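Side-chain contacts in hypothetical protein ST1444 (Sulfolobus tokodaii, PDB 2EO0), which probably cleaves four-way DNA junctions as a magnesium-dependent, structure-specific endonuclease, resolving the Holliday junctions formed during genetic recombination: residues V19-D24 against M126-L131; S51-L56 against R133-K138; K60-K63 against K67-I70; D105-T110 against Y115-E120. All coordinates share one frame; numbering follows the deposited sequence.

Contact 1: V19-D24 against M126-L131; sequences VSRLRD and MELEDL
Arg21 and Leu128 bring helix 13-24 and the first turn of helix 128-143 together, their CA atoms 8.3 Å apart and no backbone bond between them. The CD2 methyl of Leu128 lies 3.7 Å from CB of Arg21 and also meets CG, so the branched leucine packs against the aliphatic root of the arginine, the two side chains passing at a slant. A chi1 of -161° turns Leu128 CG away from its own amide nitrogen and puts CD2 against the Arg21 chain. Arginine suits the other side because its methylenes can pack while its charge reaches further on. Bends at chi2 and chi3 fold the Arg21 chain back, and NH1 forms a salt bridge with Asp24 OD2 of the same helix at 3.0 Å; its hydrogen-bond geometry is weak, at 126°. OE1 of Glu129 lies near the guanidinium plane, at its edge, 4.3 Å from NH2 of Arg21, beyond a salt bridge. At the N-cap position, Glu127 gives its backbone N to the anti lone pair of Asp130 OD2 at 2.8 Å. Below this surface contact, Leu22 packs on Val29 and Leu131 on Phe101. The contact is thus a methyl on an arginine's methylenes, with a carboxylate that may add a weak attraction shared with Lys25.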
loop_
_atom_site.group_PDB
_atom_site.type_symbol
_atom_site.label_atom_id
_atom_site.label_comp_id
_atom_site.label_asym_id
_atom_site.label_seq_id
_atom_site.Cartn_x
_atom_site.Cartn_y
_atom_site.Cartn_z
ATOM N N VAL A 19 -3.233 -2.354 13.219
ATOM C CA VAL A 19 -3.565 -3.128 12.046
ATOM C C VAL A 19 -4.945 -3.734 12.257
ATOM O O VAL A 19 -5.831 -3.563 11.413
ATOM C CB VAL A 19 -2.503 -4.236 11.803
ATOM C CG1 VAL A 19 -2.972 -5.184 10.709
ATOM C CG2 VAL A 19 -1.184 -3.608 11.378
ATOM N N SER A 20 -5.125 -4.424 13.385
ATOM C CA SER A 20 -6.406 -5.038 13.727
ATOM C C SER A 20 -7.560 -4.073 13.575
ATOM O O SER A 20 -8.591 -4.401 12.983
ATOM C CB SER A 20 -6.397 -5.523 15.173
ATOM O OG SER A 20 -5.667 -6.726 15.272
ATOM N N ARG A 21 -7.403 -2.879 14.121
ATOM C CA ARG A 21 -8.479 -1.917 14.041
ATOM C C ARG A 21 -8.760 -1.448 12.608
ATOM O O ARG A 21 -9.917 -1.227 12.241
ATOM C CB ARG A 21 -8.168 -0.722 14.958
ATOM C CG ARG A 21 -8.061 -1.077 16.464
ATOM C CD ARG A 21 -9.348 -1.757 16.944
ATOM N NE ARG A 21 -10.510 -0.869 16.901
ATOM C CZ ARG A 21 -11.729 -1.243 16.510
ATOM N NH1 ARG A 21 -11.968 -2.503 16.111
ATOM N NH2 ARG A 21 -12.727 -0.363 16.536
ATOM N N LEU A 22 -7.712 -1.300 11.799
ATOM C CA LEU A 22 -7.886 -0.849 10.422
ATOM C C LEU A 22 -8.570 -1.946 9.611
ATOM O O LEU A 22 -9.415 -1.672 8.765
ATOM C CB LEU A 22 -6.529 -0.482 9.796
ATOM C CG LEU A 22 -5.859 0.791 10.339
ATOM C CD1 LEU A 22 -4.488 1.014 9.713
ATOM C CD2 LEU A 22 -6.761 1.975 10.080
ATOM N N ARG A 23 -8.199 -3.194 9.873
ATOM C CA ARG A 23 -8.819 -4.302 9.171
ATOM C C ARG A 23 -10.296 -4.361 9.541
ATOM O O ARG A 23 -11.133 -4.494 8.662
ATOM C CB ARG A 23 -8.098 -5.629 9.489
ATOM C CG ARG A 23 -6.933 -5.897 8.530
ATOM C CD ARG A 23 -6.025 -7.051 8.936
ATOM N NE ARG A 23 -4.828 -7.051 8.102
ATOM C CZ ARG A 23 -3.706 -7.721 8.363
ATOM N NH1 ARG A 23 -3.613 -8.466 9.460
ATOM N NH2 ARG A 23 -2.669 -7.650 7.526
ATOM N N ASP A 24 -10.621 -4.231 10.829
ATOM C CA ASP A 24 -12.022 -4.258 11.256
ATOM C C ASP A 24 -12.817 -3.144 10.581
ATOM O O ASP A 24 -14.005 -3.291 10.334
ATOM C CB ASP A 24 -12.164 -4.090 12.781
ATOM C CG ASP A 24 -11.546 -5.231 13.557
ATOM O OD1 ASP A 24 -11.585 -6.363 13.057
ATOM O OD2 ASP A 24 -11.034 -5.003 14.666
ATOM N N MET A 126 -4.940 13.445 16.755
ATOM C CA MET A 126 -6.155 12.654 16.661
ATOM C C MET A 126 -5.993 11.230 17.139
ATOM O O MET A 126 -4.887 10.707 17.218
ATOM C CB MET A 126 -6.700 12.678 15.226
ATOM C CG MET A 126 -5.924 11.904 14.198
ATOM S SD MET A 126 -5.995 12.762 12.577
ATOM C CE MET A 126 -7.432 12.128 11.830
ATOM N N GLU A 127 -7.109 10.617 17.511
ATOM C CA GLU A 127 -7.085 9.230 17.940
ATOM C C GLU A 127 -7.394 8.397 16.727
ATOM O O GLU A 127 -7.692 8.932 15.665
ATOM C CB GLU A 127 -8.113 8.966 19.020
ATOM C CG GLU A 127 -7.899 9.801 20.249
ATOM C CD GLU A 127 -8.730 9.304 21.397
ATOM O OE1 GLU A 127 -8.454 8.171 21.873
ATOM O OE2 GLU A 127 -9.658 10.042 21.809
ATOM N N LEU A 128 -7.297 7.088 16.877
ATOM C CA LEU A 128 -7.539 6.184 15.770
ATOM C C LEU A 128 -8.861 6.496 15.079
ATOM O O LEU A 128 -8.918 6.683 13.859
ATOM C CB LEU A 128 -7.522 4.747 16.282
ATOM C CG LEU A 128 -7.304 3.606 15.279
ATOM C CD1 LEU A 128 -6.458 4.044 14.096
ATOM C CD2 LEU A 128 -6.638 2.485 16.016
ATOM N N GLU A 129 -9.918 6.584 15.874
ATOM C CA GLU A 129 -11.236 6.867 15.354
ATOM C C GLU A 129 -11.273 8.168 14.573
ATOM O O GLU A 129 -12.059 8.303 13.639
ATOM C CB GLU A 129 -12.240 6.913 16.491
ATOM C CG GLU A 129 -13.515 6.166 16.163
ATOM C CD GLU A 129 -13.256 4.702 15.823
ATOM O OE1 GLU A 129 -12.855 3.932 16.741
ATOM O OE2 GLU A 129 -13.452 4.336 14.635
ATOM N N ASP A 130 -10.440 9.129 14.947
ATOM C CA ASP A 130 -10.408 10.394 14.222
ATOM C C ASP A 130 -9.629 10.190 12.937
ATOM O O ASP A 130 -9.975 10.738 11.883
ATOM C CB ASP A 130 -9.738 11.492 15.055
ATOM C CG ASP A 130 -10.399 11.682 16.410
ATOM O OD1 ASP A 130 -11.566 12.111 16.448
ATOM O OD2 ASP A 130 -9.750 11.387 17.440
ATOM N N LEU A 131 -8.566 9.398 13.023
ATOM C CA LEU A 131 -7.771 9.137 11.839
ATOM C C LEU A 131 -8.699 8.525 10.824
ATOM O O LEU A 131 -8.705 8.914 9.660
ATOM C CB LEU A 131 -6.624 8.167 12.122
ATOM C CG LEU A 131 -5.743 7.895 10.893
ATOM C CD1 LEU A 131 -5.213 9.212 10.323
ATOM C CD2 LEU A 131 -4.599 6.995 11.269
#

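Contact 2: S51-L56 against R133-K138; sequences SGVIIL and RYVESK
Ile55 and Val135 meet tip to tip where helix 128-143 packs on strand 53-61 of the central mixed sheet, the core of the PDDEXK nuclease fold. The strand and helix segments run nearly antiparallel, at 151°, with their axes 9.5 Å apart. Packing is closest at Ile55, whose CD1 touches CG2 of Val135 at 3.7 Å; CG2 of Ile55 reaches the same methyl. With CG1 between the backbone N and the carbonyl carbon (chi1 57°), Ile55 sends its longer branch up to the helix. Beta-branched Val53 and Ile55 suit their places, being compatible with an extended strand and offering short, stiff methyl-bearing branches to a buried interface. Phe27 packs on both Ile55 and Val135.

Toward the start of the strand the contact slackens: CG1 of Val53 lies 4.4 Å from CG1 of Val135. In contrast to the buried Ile55-Val135 end, Lys138 is partly exposed; it sets its CB beside the valine, 4.4 Å from Val53 CG2, while its chain carries NZ to a salt bridge with Glu88. The adjoining turn at Ser51 and Gly52 forms backbone hydrogen bonds with the second subunit. Back at the helix, CG2 of Val53 approaches the carbonyl O of Lys138 to 4.0 Å.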
loop_
_atom_site.group_PDB
_atom_site.type_symbol
_atom_site.label_atom_id
_atom_site.label_comp_id
_atom_site.label_asym_id
_atom_site.label_seq_id
_atom_site.Cartn_x
_atom_site.Cartn_y
_atom_site.Cartn_z
ATOM N N SER A 51 -10.505 1.714 -0.523
ATOM C CA SER A 51 -11.214 2.445 -1.565
ATOM C C SER A 51 -10.345 3.387 -2.402
ATOM O O SER A 51 -10.768 4.463 -2.758
ATOM C CB SER A 51 -12.359 3.225 -0.912
ATOM O OG SER A 51 -13.055 2.409 0.041
ATOM N N GLY A 52 -9.133 2.976 -2.752
ATOM C CA GLY A 52 -8.306 3.864 -3.542
ATOM C C GLY A 52 -7.494 4.889 -2.748
ATOM O O GLY A 52 -6.676 5.601 -3.348
ATOM N N VAL A 53 -7.706 5.007 -1.432
ATOM C CA VAL A 53 -6.911 5.958 -0.648
ATOM C C VAL A 53 -5.772 5.218 0.062
ATOM O O VAL A 53 -5.948 4.121 0.595
ATOM C CB VAL A 53 -7.781 6.747 0.382
ATOM C CG1 VAL A 53 -6.887 7.574 1.325
ATOM C CG2 VAL A 53 -8.721 7.691 -0.358
ATOM N N ILE A 54 -4.592 5.818 0.029
ATOM C CA ILE A 54 -3.388 5.237 0.616
ATOM C C ILE A 54 -2.990 5.972 1.882
ATOM O O ILE A 54 -2.774 7.193 1.844
ATOM C CB ILE A 54 -2.165 5.386 -0.344
ATOM C CG1 ILE A 54 -2.452 4.761 -1.717
ATOM C CG2 ILE A 54 -0.915 4.793 0.293
ATOM C CD1 ILE A 54 -1.361 5.142 -2.789
ATOM N N ILE A 55 -2.885 5.261 2.999
ATOM C CA ILE A 55 -2.434 5.924 4.215
ATOM C C ILE A 55 -1.225 5.206 4.797
ATOM O O ILE A 55 -1.214 3.982 5.013
ATOM C CB ILE A 55 -3.558 6.087 5.270
ATOM C CG1 ILE A 55 -4.145 4.737 5.631
ATOM C CG2 ILE A 55 -4.688 7.003 4.703
ATOM C CD1 ILE A 55 -5.246 4.843 6.671
ATOM N N LEU A 56 -0.175 5.986 4.998
ATOM C CA LEU A 56 1.063 5.463 5.515
ATOM C C LEU A 56 1.227 5.881 6.976
ATOM O O LEU A 56 0.957 7.038 7.342
ATOM C CB LEU A 56 2.198 5.996 4.645
ATOM C CG LEU A 56 1.995 5.743 3.134
ATOM C CD1 LEU A 56 3.103 6.403 2.315
ATOM C CD2 LEU A 56 1.968 4.248 2.885
ATOM N N ARG A 133 -12.111 8.651 10.668
ATOM C CA ARG A 133 -13.100 9.581 10.119
ATOM C C ARG A 133 -12.457 10.419 9.023
ATOM O O ARG A 133 -13.061 10.674 7.969
ATOM C CB ARG A 133 -13.660 10.512 11.200
ATOM C CG ARG A 133 -14.731 9.870 12.071
ATOM C CD ARG A 133 -15.258 10.827 13.146
ATOM N NE ARG A 133 -16.289 10.200 13.980
ATOM C CZ ARG A 133 -16.928 10.807 14.984
ATOM N NH1 ARG A 133 -16.655 12.074 15.299
ATOM N NH2 ARG A 133 -17.840 10.142 15.683
ATOM N N TYR A 134 -11.226 10.843 9.283
ATOM C CA TYR A 134 -10.494 11.651 8.331
ATOM C C TYR A 134 -10.292 10.885 7.035
ATOM O O TYR A 134 -10.491 11.413 5.942
ATOM C CB TYR A 134 -9.123 12.020 8.884
ATOM C CG TYR A 134 -8.284 12.679 7.836
ATOM C CD1 TYR A 134 -8.487 14.014 7.505
ATOM C CD2 TYR A 134 -7.305 11.961 7.142
ATOM C CE1 TYR A 134 -7.738 14.627 6.523
ATOM C CE2 TYR A 134 -6.554 12.559 6.151
ATOM C CZ TYR A 134 -6.769 13.904 5.853
ATOM O OH TYR A 134 -5.976 14.551 4.936
ATOM N N VAL A 135 -9.850 9.643 7.160
ATOM C CA VAL A 135 -9.644 8.827 5.981
ATOM C C VAL A 135 -10.955 8.684 5.204
ATOM O O VAL A 135 -10.960 8.779 3.985
ATOM C CB VAL A 135 -9.112 7.415 6.338
ATOM C CG1 VAL A 135 -8.960 6.595 5.070
ATOM C CG2 VAL A 135 -7.767 7.522 7.053
ATOM N N GLU A 136 -12.057 8.459 5.915
ATOM C CA GLU A 136 -13.360 8.325 5.272
ATOM C C GLU A 136 -13.759 9.548 4.464
ATOM O O GLU A 136 -14.340 9.407 3.386
ATOM C CB GLU A 136 -14.460 8.057 6.299
ATOM C CG GLU A 136 -14.491 6.640 6.834
ATOM C CD GLU A 136 -14.508 5.612 5.713
ATOM O OE1 GLU A 136 -15.054 5.933 4.630
ATOM O OE2 GLU A 136 -13.989 4.492 5.922
ATOM N N SER A 137 -13.453 10.741 4.975
ATOM C CA SER A 137 -13.808 11.966 4.280
ATOM C C SER A 137 -12.981 12.138 3.019
ATOM O O SER A 137 -13.388 12.845 2.097
ATOM C CB SER A 137 -13.648 13.192 5.197
ATOM O OG SER A 137 -12.294 13.603 5.321
ATOM N N LYS A 138 -11.818 11.489 2.975
ATOM C CA LYS A 138 -10.953 11.562 1.800
ATOM C C LYS A 138 -11.459 10.610 0.738
ATOM O O LYS A 138 -11.259 10.828 -0.457
ATOM C CB LYS A 138 -9.499 11.250 2.170
ATOM C CG LYS A 138 -8.796 12.453 2.808
ATOM C CD LYS A 138 -7.277 12.338 2.728
ATOM C CE LYS A 138 -6.778 12.222 1.270
ATOM N NZ LYS A 138 -5.299 12.026 1.177
#

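Contact 3: K60-K63 against K67-I70; sequences KSRK and KIYI
Arg62, just past the end of strand 53-61, bridges to the short strand 68-70 by one polar bond and a van der Waals contact. The hydrogen bond runs from NH2 of Arg62 to the carbonyl O of Tyr69 at 2.9 Å, with an angle of 145° at the hydrogen. The oxygen sits at the guanidinium edge, only 5° out of its plane, and the donor arrives almost in line with the C=O bond. A bend at chi2 (-62°) turns the arginine chain toward this carbonyl, and the length of the arginine spans the gap to strand 68-70. CB of Lys60 lies over one guanidinium face, toward the rim.

Van der Waals contacts flank that bond. CG of Arg62 packs 4.0 Å from CG2 of Ile68, which also lies near NE, the isoleucine and arginine crossing at a slant. CE of Lys60 comes within 4.3 Å of CD1 of Ile70, lending a methylene to a buried isoleucine while NZ makes a weak hydrogen bond to Gln74.

Charge adds a third element, since Lys60 NZ also forms a long, weak ion pair with Glu58, a likely magnesium ligand. Strand 68-70 has its own backbone partner in strand 115-117. The chemistry implies that the two strands, lacking backbone pairing with each other, are joined through the long side chains of basic residues.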
loop_
_atom_site.group_PDB
_atom_site.type_symbol
_atom_site.label_atom_id
_atom_site.label_comp_id
_atom_site.label_asym_id
_atom_site.label_seq_id
_atom_site.Cartn_x
_atom_site.Cartn_y
_atom_site.Cartn_z
ATOM N N LYS A 60 5.825 5.236 16.575
ATOM C CA LYS A 60 6.917 5.369 17.535
ATOM C C LYS A 60 6.356 5.279 18.940
ATOM O O LYS A 60 5.202 5.647 19.187
ATOM C CB LYS A 60 7.651 6.713 17.368
ATOM C CG LYS A 60 9.032 6.617 16.732
ATOM C CD LYS A 60 8.966 6.685 15.219
ATOM C CE LYS A 60 10.350 6.760 14.599
ATOM N NZ LYS A 60 11.094 5.498 14.795
ATOM N N SER A 61 7.173 4.769 19.851
ATOM C CA SER A 61 6.796 4.647 21.254
ATOM C C SER A 61 7.665 5.584 22.085
ATOM O O SER A 61 8.881 5.421 22.141
ATOM C CB SER A 61 6.981 3.208 21.743
ATOM O OG SER A 61 6.908 3.139 23.164
ATOM N N ARG A 62 7.045 6.573 22.717
ATOM C CA ARG A 62 7.772 7.536 23.555
ATOM C C ARG A 62 7.118 7.618 24.936
ATOM O O ARG A 62 5.907 7.782 25.050
ATOM C CB ARG A 62 7.763 8.913 22.907
ATOM C CG ARG A 62 8.390 8.959 21.529
ATOM C CD ARG A 62 9.853 8.576 21.556
ATOM N NE ARG A 62 10.520 9.031 20.343
ATOM C CZ ARG A 62 11.079 8.239 19.443
ATOM N NH1 ARG A 62 11.062 6.923 19.597
ATOM N NH2 ARG A 62 11.663 8.770 18.386
ATOM N N LYS A 63 7.920 7.518 25.986
ATOM C CA LYS A 63 7.354 7.544 27.329
ATOM C C LYS A 63 7.822 8.653 28.272
ATOM O O LYS A 63 8.079 8.386 29.442
ATOM C CB LYS A 63 7.581 6.183 27.995
ATOM C CG LYS A 63 7.110 5.009 27.151
ATOM C CD LYS A 63 5.746 5.288 26.519
ATOM C CE LYS A 63 5.268 4.083 25.750
ATOM N NZ LYS A 63 5.283 2.894 26.655
ATOM N N LYS A 67 9.265 17.314 23.514
ATOM C CA LYS A 67 9.606 17.142 22.078
ATOM C C LYS A 67 9.918 15.717 21.644
ATOM O O LYS A 67 10.728 15.024 22.266
ATOM C CB LYS A 67 10.792 18.027 21.699
ATOM C CG LYS A 67 10.428 19.488 21.448
ATOM C CD LYS A 67 11.647 20.358 21.089
ATOM C CE LYS A 67 12.183 20.067 19.690
ATOM N NZ LYS A 67 13.249 21.039 19.243
ATOM N N ILE A 68 9.262 15.293 20.567
ATOM C CA ILE A 68 9.481 13.978 19.979
ATOM C C ILE A 68 10.421 14.208 18.807
ATOM O O ILE A 68 10.136 15.023 17.929
ATOM C CB ILE A 68 8.201 13.371 19.397
ATOM C CG1 ILE A 68 7.108 13.337 20.462
ATOM C CG2 ILE A 68 8.505 11.984 18.851
ATOM C CD1 ILE A 68 5.773 12.792 19.959
ATOM N N TYR A 69 11.525 13.474 18.786
ATOM C CA TYR A 69 12.518 13.617 17.740
ATOM C C TYR A 69 12.547 12.436 16.802
ATOM O O TYR A 69 12.486 11.292 17.229
ATOM C CB TYR A 69 13.903 13.773 18.370
ATOM C CG TYR A 69 14.170 15.152 18.922
ATOM C CD1 TYR A 69 14.566 16.194 18.079
ATOM C CD2 TYR A 69 14.022 15.425 20.282
ATOM C CE1 TYR A 69 14.809 17.484 18.579
ATOM C CE2 TYR A 69 14.262 16.710 20.796
ATOM C CZ TYR A 69 14.656 17.733 19.936
ATOM O OH TYR A 69 14.905 19.000 20.426
ATOM N N ILE A 70 12.636 12.720 15.511
ATOM C CA ILE A 70 12.745 11.661 14.529
ATOM C C ILE A 70 13.979 11.969 13.688
ATOM O O ILE A 70 14.155 13.084 13.211
ATOM C CB ILE A 70 11.503 11.591 13.662
ATOM C CG1 ILE A 70 11.646 10.455 12.650
ATOM C CG2 ILE A 70 11.291 12.923 12.985
ATOM C CD1 ILE A 70 10.363 10.101 11.948
#

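Contact 4: D105-T110 against Y115-E120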
loop_
_atom_site.group_PDB
_atom_site.type_symbol
_atom_site.label_atom_id
_atom_site.label_comp_id
_atom_site.label_asym_id
_atom_site.label_seq_id
_atom_site.Cartn_x
_atom_site.Cartn_y
_atom_site.Cartn_z
ATOM N N ASP A 105 3.582 15.940 8.170
ATOM C CA ASP A 105 3.945 17.304 7.788
ATOM C C ASP A 105 4.069 18.248 8.974
ATOM O O ASP A 105 4.551 19.365 8.828
ATOM C CB ASP A 105 2.910 17.883 6.825
ATOM C CG ASP A 105 2.911 17.185 5.494
ATOM O OD1 ASP A 105 3.990 16.658 5.112
ATOM O OD2 ASP A 105 1.842 17.181 4.824
ATOM N N MET A 106 3.622 17.804 10.140
ATOM C CA MET A 106 3.700 18.632 11.338
ATOM C C MET A 106 5.101 18.619 11.942
ATOM O O MET A 106 5.426 19.454 12.781
ATOM C CB MET A 106 2.685 18.164 12.382
ATOM C CG MET A 106 1.231 18.242 11.922
ATOM S SD MET A 106 0.565 19.927 11.856
ATOM C CE MET A 106 -0.502 19.863 13.343
ATOM N N LEU A 107 5.929 17.667 11.536
ATOM C CA LEU A 107 7.291 17.615 12.055
ATOM C C LEU A 107 8.125 18.731 11.404
ATOM O O LEU A 107 8.229 18.790 10.175
ATOM C CB LEU A 107 7.941 16.261 11.735
ATOM C CG LEU A 107 7.394 14.966 12.332
ATOM C CD1 LEU A 107 7.965 13.812 11.543
ATOM C CD2 LEU A 107 7.767 14.840 13.810
ATOM N N ARG A 108 8.707 19.614 12.213
ATOM C CA ARG A 108 9.552 20.684 11.674
ATOM C C ARG A 108 11.024 20.290 11.844
ATOM O O ARG A 108 11.427 19.724 12.872
ATOM C CB ARG A 108 9.295 22.023 12.388
ATOM C CG ARG A 108 8.089 22.834 11.897
ATOM C CD ARG A 108 6.753 22.246 12.356
ATOM N NE ARG A 108 5.623 23.160 12.143
ATOM C CZ ARG A 108 4.403 22.985 12.659
ATOM N NH1 ARG A 108 4.143 21.930 13.425
ATOM N NH2 ARG A 108 3.439 23.870 12.412
ATOM N N GLN A 109 11.831 20.583 10.836
ATOM C CA GLN A 109 13.237 20.235 10.913
ATOM C C GLN A 109 13.928 21.085 11.961
ATOM O O GLN A 109 13.772 22.303 11.972
ATOM C CB GLN A 109 13.899 20.436 9.559
ATOM C CG GLN A 109 15.355 20.024 9.494
ATOM C CD GLN A 109 15.881 20.052 8.068
ATOM O OE1 GLN A 109 15.594 20.986 7.307
ATOM N NE2 GLN A 109 16.661 19.034 7.699
ATOM N N THR A 110 14.680 20.434 12.846
ATOM C CA THR A 110 15.413 21.126 13.911
ATOM C C THR A 110 16.701 21.754 13.373
ATOM O O THR A 110 17.170 21.435 12.266
ATOM C CB THR A 110 15.826 20.163 15.068
ATOM O OG1 THR A 110 16.997 19.426 14.688
ATOM C CG2 THR A 110 14.709 19.176 15.382
ATOM N N TYR A 115 14.033 15.996 12.798
ATOM C CA TYR A 115 12.691 16.520 12.775
ATOM C C TYR A 115 12.060 16.282 14.114
ATOM O O TYR A 115 12.346 15.284 14.780
ATOM C CB TYR A 115 11.899 15.841 11.668
ATOM C CG TYR A 115 12.456 16.142 10.294
ATOM C CD1 TYR A 115 12.008 17.228 9.568
ATOM C CD2 TYR A 115 13.495 15.386 9.764
ATOM C CE1 TYR A 115 12.590 17.557 8.345
ATOM C CE2 TYR A 115 14.069 15.702 8.575
ATOM C CZ TYR A 115 13.625 16.786 7.860
ATOM O OH TYR A 115 14.233 17.111 6.656
ATOM N N ALA A 116 11.204 17.216 14.517
ATOM C CA ALA A 116 10.557 17.107 15.805
ATOM C C ALA A 116 9.236 17.818 15.877
ATOM O O ALA A 116 8.898 18.661 15.043
ATOM C CB ALA A 116 11.478 17.625 16.900
ATOM N N ILE A 117 8.499 17.445 16.910
ATOM C CA ILE A 117 7.189 17.980 17.177
ATOM C C ILE A 117 7.095 17.954 18.705
ATOM O O ILE A 117 7.600 17.019 19.356
ATOM C CB ILE A 117 6.095 17.076 16.501
ATOM C CG1 ILE A 117 4.698 17.643 16.752
ATOM C CG2 ILE A 117 6.220 15.616 16.965
ATOM C CD1 ILE A 117 4.333 18.800 15.802
ATOM N N ASP A 118 6.503 18.996 19.281
ATOM C CA ASP A 118 6.346 19.079 20.734
ATOM C C ASP A 118 5.276 18.076 21.204
ATOM O O ASP A 118 4.263 17.896 20.523
ATOM C CB ASP A 118 5.977 20.516 21.101
ATOM C CG ASP A 118 4.764 21.007 20.351
ATOM O OD1 ASP A 118 3.672 21.009 20.956
ATOM O OD2 ASP A 118 4.886 21.372 19.150
ATOM N N LEU A 119 5.489 17.422 22.348
ATOM C CA LEU A 119 4.506 16.442 22.810
ATOM C C LEU A 119 3.143 17.065 23.008
ATOM O O LEU A 119 2.126 16.378 23.026
ATOM C CB LEU A 119 4.951 15.711 24.095
ATOM C CG LEU A 119 4.761 16.144 25.556
ATOM C CD1 LEU A 119 3.327 16.518 25.829
ATOM C CD2 LEU A 119 5.157 14.997 26.493
ATOM N N GLU A 120 3.117 18.376 23.141
ATOM C CA GLU A 120 1.866 19.087 23.319
ATOM C C GLU A 120 0.973 18.816 22.114
ATOM O O GLU A 120 -0.199 18.437 22.252
ATOM C CB GLU A 120 2.123 20.596 23.421
ATOM C CG GLU A 120 3.032 21.001 24.575
ATOM C CD GLU A 120 4.291 20.126 24.691
ATOM O OE1 GLU A 120 5.176 20.199 23.815
ATOM O OE2 GLU A 120 4.385 19.355 25.670
#
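The Tyr115 ring has CG of Gln109 over one face, 4.3 Å from the ring centroid and 27° off its normal, a CH-pi contact, and the carbonyl O of Leu107 at its edge. The Gln109 amide plane lies within 13° of the ring plane. CG of Gln109 stands anti to the backbone N (chi1 -176°), and the extended chain beyond it runs over the phenol toward the hydroxyl. The polar ends lie close, Gln109 NE2 3.3 Å from Tyr115 OH, but at a poor angle for a hydrogen bond; OH is held instead by Glu76 and NE2 by Gly113 O, while Arg79 makes a cation-pi interaction with the ring. A second flat group, the Arg108 guanidinium, has CD1 of Ile117 at its edge, 3.9 Å from NH1. That same NH1 donates to Met106 O at 2.9 Å, on a lone pair in the carbonyl plane, although the oxygen is tilted from the guanidinium plane.

These groups sit on a beta hairpin. Arg108 and Ala116 form an antiparallel hydrogen-bonded pair, each N to the other's O at 3.0 Å, and Gln109 with Tyr115 is the adjoining non-hydrogen-bonded pair. Small Ala116 lets CG2 of Thr110 settle 3.9 Å from its CB. Leu107 and Ile117 cross at about a right angle, CD2 to CG2 at 3.6 Å, and CD1 of Ile117 meets CB of Met106 at 3.8 Å. Strand 68-70 completes the sheet along Tyr115 and Ile117. Backbone bonds thus set the hairpin's register, while aliphatic groups pack the strands together and Tyr115, its hydroxyl held by Glu76, ties the hairpin to helix 72-85.

The four contacts fall into two pairs. Contacts 1 and 2, centres 11 Å apart, share helix 128-143, which meets helix 13-24 near its start and the central sheet further along. Contacts 3 and 4, with centres 10 Å apart, join through the small antiparallel sheet, where Ile68 and Ile70 pair with Ile117 and Tyr115. Strand 53-61 serves contacts 2 and 3, whose centres lie 25 Å apart. The probable magnesium ligand Glu58 belongs to it: its side chain is about 4 Å from that of Lys60, about 8 Å from that of Leu107 and about 11 Å from that of Ile55. The side chain of Leu128 is about 10 Å from that of Glu15, another likely ligand.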